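Local coordinates for ARF GTPase-activating protein GIT1 (Rattus norvegicus, PDB 6IUH) that probably stimulates GTP hydrolysis by ARF-type small GTPases and uses its C-terminal four-helix bundle to dock partner proteins, at residues F101-L104 against T105-V108; E29-R32 against A33-F37. All blocks are in the same frame, centred on the assembly; numbering follows the deposited sequence.

Both contacts are runs of about two helical turns, one near the start of helix 101-128 (contact 1) and one near the end of helix 13-35 (contact 2), reaching past it. Their centres are 11 Å apart, and their buried sides meet: Val108 CG1 lies 3.7 Å from Leu30 CD2, and Thr105 CG2 lies 3.8 Å from Ala34 CB. Each therefore has a core side of small or branched apolar groups and an outer, polar side. On the outer side the chemistry diverges. Contact 1 uses neutral glutamines and a bridging water, whereas contact 2 uses a network of opposite charges. Residues of both also pack against the chain of another protein, consistent with the two lining one binding surface.

Contact 1. Residues F101-L104 against T105-V108; sequences FQLL and TQQV
Phe101 to Thr105 and Leu104 to Val108 are i to i+4 pairs in the first turns of helix 101-128, one of the four helices of the bundle. Phe101 O accepts two bonds from one residue: Thr105 N at 2.9 Å and Thr105 OG1 at 2.8 Å. The two donors arrive from opposite faces of the carbonyl plane, the amide lying 38° out of it. With chi1 at -61°, OG1 sits beside the backbone N, folded back onto the preceding turn, while CG2 is directed toward Ala34 of helix 13-35. On the buried side Leu104 and Val108 run side by side, CD1 meeting CG2 at 3.9 Å, and both pack on Phe42. The outer side is polar. The Gln106 chain, extended beyond CG, passes over the Gln102 carbonyl (CG to O 3.1 Å), and its NE2 donates to a water at 3.1 Å that in turn donates to Gln102 OE1 at 3.1 Å. With an alanine in place of Gln106, the water would probably lose the donor that ties it to this side, and the Gln102 amide would be held less firmly. Leu103 CD1 lies alongside Gln107 CG at 4.1 Å, while Gln107 OE1 turns to Arg82 of helix 67-87. The threonine hydroxyl is thus satisfied within its own helix, so the buried Thr105 can present its methyl group to the bundle without stranding a polar atom.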
ATOM      1  N   PHE A 101     -10.421 -17.915  -2.922  1.00 28.30           N
ATOM      2  CA  PHE A 101     -10.330 -16.542  -3.408  1.00 29.27           C
ATOM      3  C   PHE A 101     -10.906 -15.531  -2.420  1.00 26.19           C
ATOM      4  O   PHE A 101     -10.522 -14.364  -2.428  1.00 27.57           O
ATOM      5  CB  PHE A 101     -11.025 -16.415  -4.765  1.00 35.00           C
ATOM      6  CG  PHE A 101     -10.284 -17.095  -5.880  1.00 48.00           C
ATOM      7  CD1 PHE A 101      -9.246 -16.449  -6.531  1.00 40.98           C
ATOM      8  CD2 PHE A 101     -10.612 -18.383  -6.263  1.00 42.96           C
ATOM      9  CE1 PHE A 101      -8.555 -17.071  -7.549  1.00 36.33           C
ATOM     10  CE2 PHE A 101      -9.925 -19.011  -7.283  1.00 45.46           C
ATOM     11  CZ  PHE A 101      -8.896 -18.354  -7.925  1.00 40.14           C
ATOM     12  N   GLN A 102     -11.819 -15.980  -1.565  1.00 27.60           N
ATOM     13  CA  GLN A 102     -12.363 -15.109  -0.530  1.00 29.12           C
ATOM     14  C   GLN A 102     -11.277 -14.763   0.478  1.00 28.32           C
ATOM     15  O   GLN A 102     -11.041 -13.594   0.778  1.00 26.96           O
ATOM     16  CB  GLN A 102     -13.550 -15.773   0.170  1.00 39.07           C
ATOM     17  CG  GLN A 102     -14.728 -16.050  -0.750  1.00 45.18           C
ATOM     18  CD  GLN A 102     -15.321 -14.785  -1.336  1.00 47.73           C
ATOM     19  OE1 GLN A 102     -15.277 -13.719  -0.721  1.00 52.47           O
ATOM     20  NE2 GLN A 102     -15.880 -14.897  -2.535  1.00 51.21           N
ATOM     21  N   LEU A 103     -10.617 -15.793   0.992  1.00 28.56           N
ATOM     22  CA  LEU A 103      -9.512 -15.608   1.921  1.00 28.29           C
ATOM     23  C   LEU A 103      -8.382 -14.816   1.269  1.00 36.03           C
ATOM     24  O   LEU A 103      -7.815 -13.913   1.879  1.00 28.80           O
ATOM     25  CB  LEU A 103      -8.999 -16.961   2.415  1.00 29.16           C
ATOM     26  CG  LEU A 103      -7.767 -16.929   3.317  1.00 34.22           C
ATOM     27  CD1 LEU A 103      -8.028 -16.086   4.559  1.00 40.41           C
ATOM     28  CD2 LEU A 103      -7.351 -18.343   3.701  1.00 40.19           C
ATOM     29  N   LEU A 104      -8.068 -15.156   0.022  1.00 30.56           N
ATOM     30  CA  LEU A 104      -7.025 -14.467  -0.731  1.00 29.39           C
ATOM     31  C   LEU A 104      -7.291 -12.970  -0.849  1.00 28.27           C
ATOM     32  O   LEU A 104      -6.434 -12.150  -0.524  1.00 28.68           O
ATOM     33  CB  LEU A 104      -6.895 -15.069  -2.127  1.00 34.17           C
ATOM     34  CG  LEU A 104      -6.038 -14.265  -3.105  1.00 31.17           C
ATOM     35  CD1 LEU A 104      -4.574 -14.306  -2.698  1.00 33.41           C
ATOM     36  CD2 LEU A 104      -6.231 -14.791  -4.520  1.00 35.90           C
ATOM     37  N   THR A 105      -8.482 -12.625  -1.325  1.00 24.24           N
ATOM     38  CA  THR A 105      -8.863 -11.230  -1.506  1.00 24.31           C
ATOM     39  C   THR A 105      -8.817 -10.470  -0.185  1.00 26.23           C
ATOM     40  O   THR A 105      -8.350  -9.329  -0.132  1.00 24.64           O
ATOM     41  CB  THR A 105     -10.267 -11.112  -2.120  1.00 28.87           C
ATOM     42  OG1 THR A 105     -10.274 -11.749  -3.402  1.00 30.76           O
ATOM     43  CG2 THR A 105     -10.658  -9.654  -2.288  1.00 29.37           C
ATOM     44  N   GLN A 106      -9.289 -11.108   0.880  1.00 25.97           N
ATOM     45  CA  GLN A 106      -9.226 -10.502   2.207  1.00 22.97           C
ATOM     46  C   GLN A 106      -7.792 -10.161   2.589  1.00 26.08           C
ATOM     47  O   GLN A 106      -7.505  -9.039   3.005  1.00 25.01           O
ATOM     48  CB  GLN A 106      -9.841 -11.426   3.259  1.00 22.84           C
ATOM     49  CG  GLN A 106     -11.355 -11.572   3.150  1.00 26.97           C
ATOM     50  CD  GLN A 106     -11.883 -12.765   3.922  1.00 32.04           C
ATOM     51  OE1 GLN A 106     -11.152 -13.396   4.684  1.00 31.20           O
ATOM     52  NE2 GLN A 106     -13.156 -13.086   3.723  1.00 32.49           N
ATOM     53  N   GLN A 107      -6.892 -11.126   2.433  1.00 24.41           N
ATOM     54  CA  GLN A 107      -5.498 -10.927   2.812  1.00 22.18           C
ATOM     55  C   GLN A 107      -4.837  -9.854   1.952  1.00 22.94           C
ATOM     56  O   GLN A 107      -4.072  -9.030   2.453  1.00 28.33           O
ATOM     57  CB  GLN A 107      -4.728 -12.243   2.711  1.00 24.48           C
ATOM     58  CG  GLN A 107      -5.141 -13.273   3.753  1.00 29.64           C
ATOM     59  CD  GLN A 107      -4.929 -12.776   5.171  1.00 34.90           C
ATOM     60  OE1 GLN A 107      -3.861 -12.263   5.508  1.00 37.53           O
ATOM     61  NE2 GLN A 107      -5.951 -12.920   6.009  1.00 34.43           N
ATOM     62  N   VAL A 108      -5.147  -9.862   0.660  1.00 22.03           N
ATOM     63  CA  VAL A 108      -4.582  -8.892  -0.271  1.00 21.44           C
ATOM     64  C   VAL A 108      -4.989  -7.458   0.094  1.00 24.85           C
ATOM     65  O   VAL A 108      -4.146  -6.561   0.136  1.00 27.58           O
ATOM     66  CB  VAL A 108      -5.005  -9.215  -1.721  1.00 26.84           C
ATOM     67  CG1 VAL A 108      -4.753  -8.033  -2.639  1.00 34.50           C
ATOM     68  CG2 VAL A 108      -4.266 -10.453  -2.216  1.00 31.92           C
TER
HETATM   69  O   HOH W   1     -15.189 -11.845   1.752  1.00 39.68           O

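Contact 2. Residues E29-R32 against A33-F37; sequences ELLR and AAQEF
Arg32 and Glu36 meet one turn apart near the C-terminal end of helix 13-35, on the outer side of a segment whose inner side is closely packed. The inner part is built from the buried Leu30 and Ala34, which both pack on Phe42 of helix 42-57 and on side chains of helix 101-128. Leu31 and Gln35 are matched less tightly, with Leu31 CG 3.9 Å from Gln35 OE1. The outer part relies on charge and longer chains. In the one modelled arginine position considered, of two deposited, NH2 makes a salt bridge to Glu36 OE1 at 2.6 Å, while the planes of guanidinium and carboxylate stand 87° apart. The carboxylate is therefore met by one nitrogen and not by a paired, coplanar grip. Arg32 CG is anti to the backbone N (chi1 -173°), and the bend at chi3 turns the guanidinium back toward Glu29. There NE donates to Glu29 OE2 at 2.9 Å, with that oxygen lying in the guanidinium plane; the further NH1 approach to OE2 is too short to be trusted in detail. One arginine thus lies between two carboxylates, which would probably temper their mutual repulsion, although the second deposited conformer suggests that the network may not be fully occupied. At Phe37, whose phi is positive (63°), the chain leaves the helix in a Schellman motif, Phe37 N making a weak 3.5 Å bond to Ala34 O. Leu30 also packs on Cys45 and Ile49 of helix 42-57, and Leu31 and Gln35 contact the chain of another protein. On helix 101-128 Leu30 and Ala34 reach Val108 and Thr105, which places residues 29-37 between two neighbouring helices and a bound partner.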
ATOM      1  N   GLU A  29      -5.823   0.323  -8.437  1.00 30.07           N
ATOM      2  CA  GLU A  29      -6.008  -0.634  -9.524  1.00 31.76           C
ATOM      3  C   GLU A  29      -6.137  -2.053  -8.977  1.00 24.88           C
ATOM      4  O   GLU A  29      -6.898  -2.865  -9.507  1.00 29.15           O
ATOM      5  CB  GLU A  29      -4.850  -0.545 -10.520  1.00 39.98           C
ATOM      6  CG  GLU A  29      -4.977  -1.479 -11.713  1.00 47.63           C
ATOM      7  CD  GLU A  29      -6.179  -1.162 -12.584  1.00 58.31           C
ATOM      8  OE1 GLU A  29      -6.605   0.012 -12.617  1.00 58.65           O
ATOM      9  OE2 GLU A  29      -6.700  -2.092 -13.236  1.00 58.48           O
ATOM     10  N   LEU A  30      -5.393  -2.343  -7.915  1.00 26.25           N
ATOM     11  CA  LEU A  30      -5.483  -3.638  -7.245  1.00 26.91           C
ATOM     12  C   LEU A  30      -6.866  -3.848  -6.644  1.00 24.01           C
ATOM     13  O   LEU A  30      -7.446  -4.927  -6.761  1.00 27.73           O
ATOM     14  CB  LEU A  30      -4.419  -3.756  -6.153  1.00 29.37           C
ATOM     15  CG  LEU A  30      -4.510  -4.998  -5.267  1.00 28.62           C
ATOM     16  CD1 LEU A  30      -4.320  -6.262  -6.093  1.00 29.66           C
ATOM     17  CD2 LEU A  30      -3.486  -4.933  -4.143  1.00 31.92           C
ATOM     18  N   LEU A  31      -7.392  -2.810  -6.000  1.00 21.27           N
ATOM     19  CA  LEU A  31      -8.722  -2.877  -5.406  1.00 23.21           C
ATOM     20  C   LEU A  31      -9.779  -3.101  -6.480  1.00 27.17           C
ATOM     21  O   LEU A  31     -10.756  -3.821  -6.267  1.00 28.02           O
ATOM     22  CB  LEU A  31      -9.032  -1.597  -4.623  1.00 23.51           C
ATOM     23  CG  LEU A  31     -10.418  -1.544  -3.978  1.00 33.76           C
ATOM     24  CD1 LEU A  31     -10.620  -2.737  -3.056  1.00 28.99           C
ATOM     25  CD2 LEU A  31     -10.601  -0.238  -3.219  1.00 34.72           C
ATOM     26  N   ARG A  32      -9.574  -2.482  -7.636  1.00 26.08           N
ATOM     27  CA  ARG A  32     -10.481  -2.647  -8.767  0.53 26.90           C
ATOM     28  C   ARG A  32     -10.459  -4.089  -9.259  1.00 28.40           C
ATOM     29  O   ARG A  32     -11.499  -4.663  -9.587  1.00 27.84           O
ATOM     30  CB  ARG A  32     -10.107  -1.698  -9.907  0.53 28.35           C
ATOM     31  CG  ARG A  32     -11.105  -1.694 -11.058  0.53 33.77           C
ATOM     32  CD  ARG A  32     -10.611  -0.856 -12.229  0.53 39.78           C
ATOM     33  NE  ARG A  32      -9.507  -1.497 -12.938  0.53 40.19           N
ATOM     34  CZ  ARG A  32      -9.656  -2.265 -14.014  0.53 43.56           C
ATOM     35  NH1 ARG A  32      -8.594  -2.807 -14.595  0.53 45.32           N
ATOM     36  NH2 ARG A  32     -10.864  -2.488 -14.511  0.53 42.66           N
ATOM     37  N   ALA A  33      -9.264  -4.670  -9.306  1.00 32.56           N
ATOM     38  CA  ALA A  33      -9.103  -6.053  -9.740  1.00 32.20           C
ATOM     39  C   ALA A  33      -9.825  -7.004  -8.793  1.00 32.89           C
ATOM     40  O   ALA A  33     -10.490  -7.946  -9.228  1.00 38.54           O
ATOM     41  CB  ALA A  33      -7.628  -6.415  -9.833  1.00 33.23           C
ATOM     42  N   ALA A  34      -9.689  -6.749  -7.496  1.00 27.91           N
ATOM     43  CA  ALA A  34     -10.348  -7.559  -6.480  1.00 28.79           C
ATOM     44  C   ALA A  34     -11.863  -7.476  -6.623  1.00 28.60           C
ATOM     45  O   ALA A  34     -12.568  -8.479  -6.507  1.00 29.78           O
ATOM     46  CB  ALA A  34      -9.918  -7.116  -5.085  1.00 26.07           C
ATOM     47  N   GLN A  35     -12.358  -6.272  -6.884  1.00 27.72           N
ATOM     48  CA  GLN A  35     -13.795  -6.048  -6.970  1.00 25.45           C
ATOM     49  C   GLN A  35     -14.382  -6.564  -8.282  1.00 31.48           C
ATOM     50  O   GLN A  35     -15.553  -6.937  -8.337  1.00 34.66           O
ATOM     51  CB  GLN A  35     -14.109  -4.560  -6.800  1.00 30.44           C
ATOM     52  CG  GLN A  35     -13.933  -4.066  -5.370  1.00 39.80           C
ATOM     53  CD  GLN A  35     -14.154  -2.575  -5.232  1.00 49.83           C
ATOM     54  OE1 GLN A  35     -13.707  -1.788  -6.065  1.00 53.02           O
ATOM     55  NE2 GLN A  35     -14.850  -2.178  -4.172  1.00 53.05           N
ATOM     56  N   GLU A  36     -13.568  -6.585  -9.333  1.00 32.20           N
ATOM     57  CA  GLU A  36     -14.026  -7.029 -10.645  1.00 29.96           C
ATOM     58  C   GLU A  36     -13.626  -8.477 -10.910  1.00 33.89           C
ATOM     59  O   GLU A  36     -13.845  -9.000 -12.005  1.00 32.51           O
ATOM     60  CB  GLU A  36     -13.471  -6.118 -11.741  1.00 32.08           C
ATOM     61  CG  GLU A  36     -14.041  -4.706 -11.712  1.00 40.26           C
ATOM     62  CD  GLU A  36     -13.449  -3.814 -12.785  1.00 57.98           C
ATOM     63  OE1 GLU A  36     -12.531  -4.269 -13.499  1.00 58.90           O
ATOM     64  OE2 GLU A  36     -13.901  -2.656 -12.913  1.00 63.78           O
ATOM     65  N   PHE A  37     -13.041  -9.104  -9.892  1.00 29.38           N
ATOM     66  CA  PHE A  37     -12.639 -10.509  -9.926  1.00 31.71           C
ATOM     67  C   PHE A  37     -11.576 -10.792 -10.984  1.00 34.52           C
ATOM     68  O   PHE A  37     -11.542 -11.879 -11.564  1.00 34.08           O
ATOM     69  CB  PHE A  37     -13.853 -11.411 -10.155  1.00 35.55           C
ATOM     70  CG  PHE A  37     -14.985 -11.154  -9.204  1.00 42.50           C
ATOM     71  CD1 PHE A  37     -14.739 -10.844  -7.878  1.00 41.39           C
ATOM     72  CD2 PHE A  37     -16.298 -11.213  -9.640  1.00 42.92           C
ATOM     73  CE1 PHE A  37     -15.779 -10.606  -7.001  1.00 43.85           C
ATOM     74  CE2 PHE A  37     -17.344 -10.974  -8.768  1.00 46.51           C
ATOM     75  CZ  PHE A  37     -17.082 -10.669  -7.447  1.00 44.76           C
TER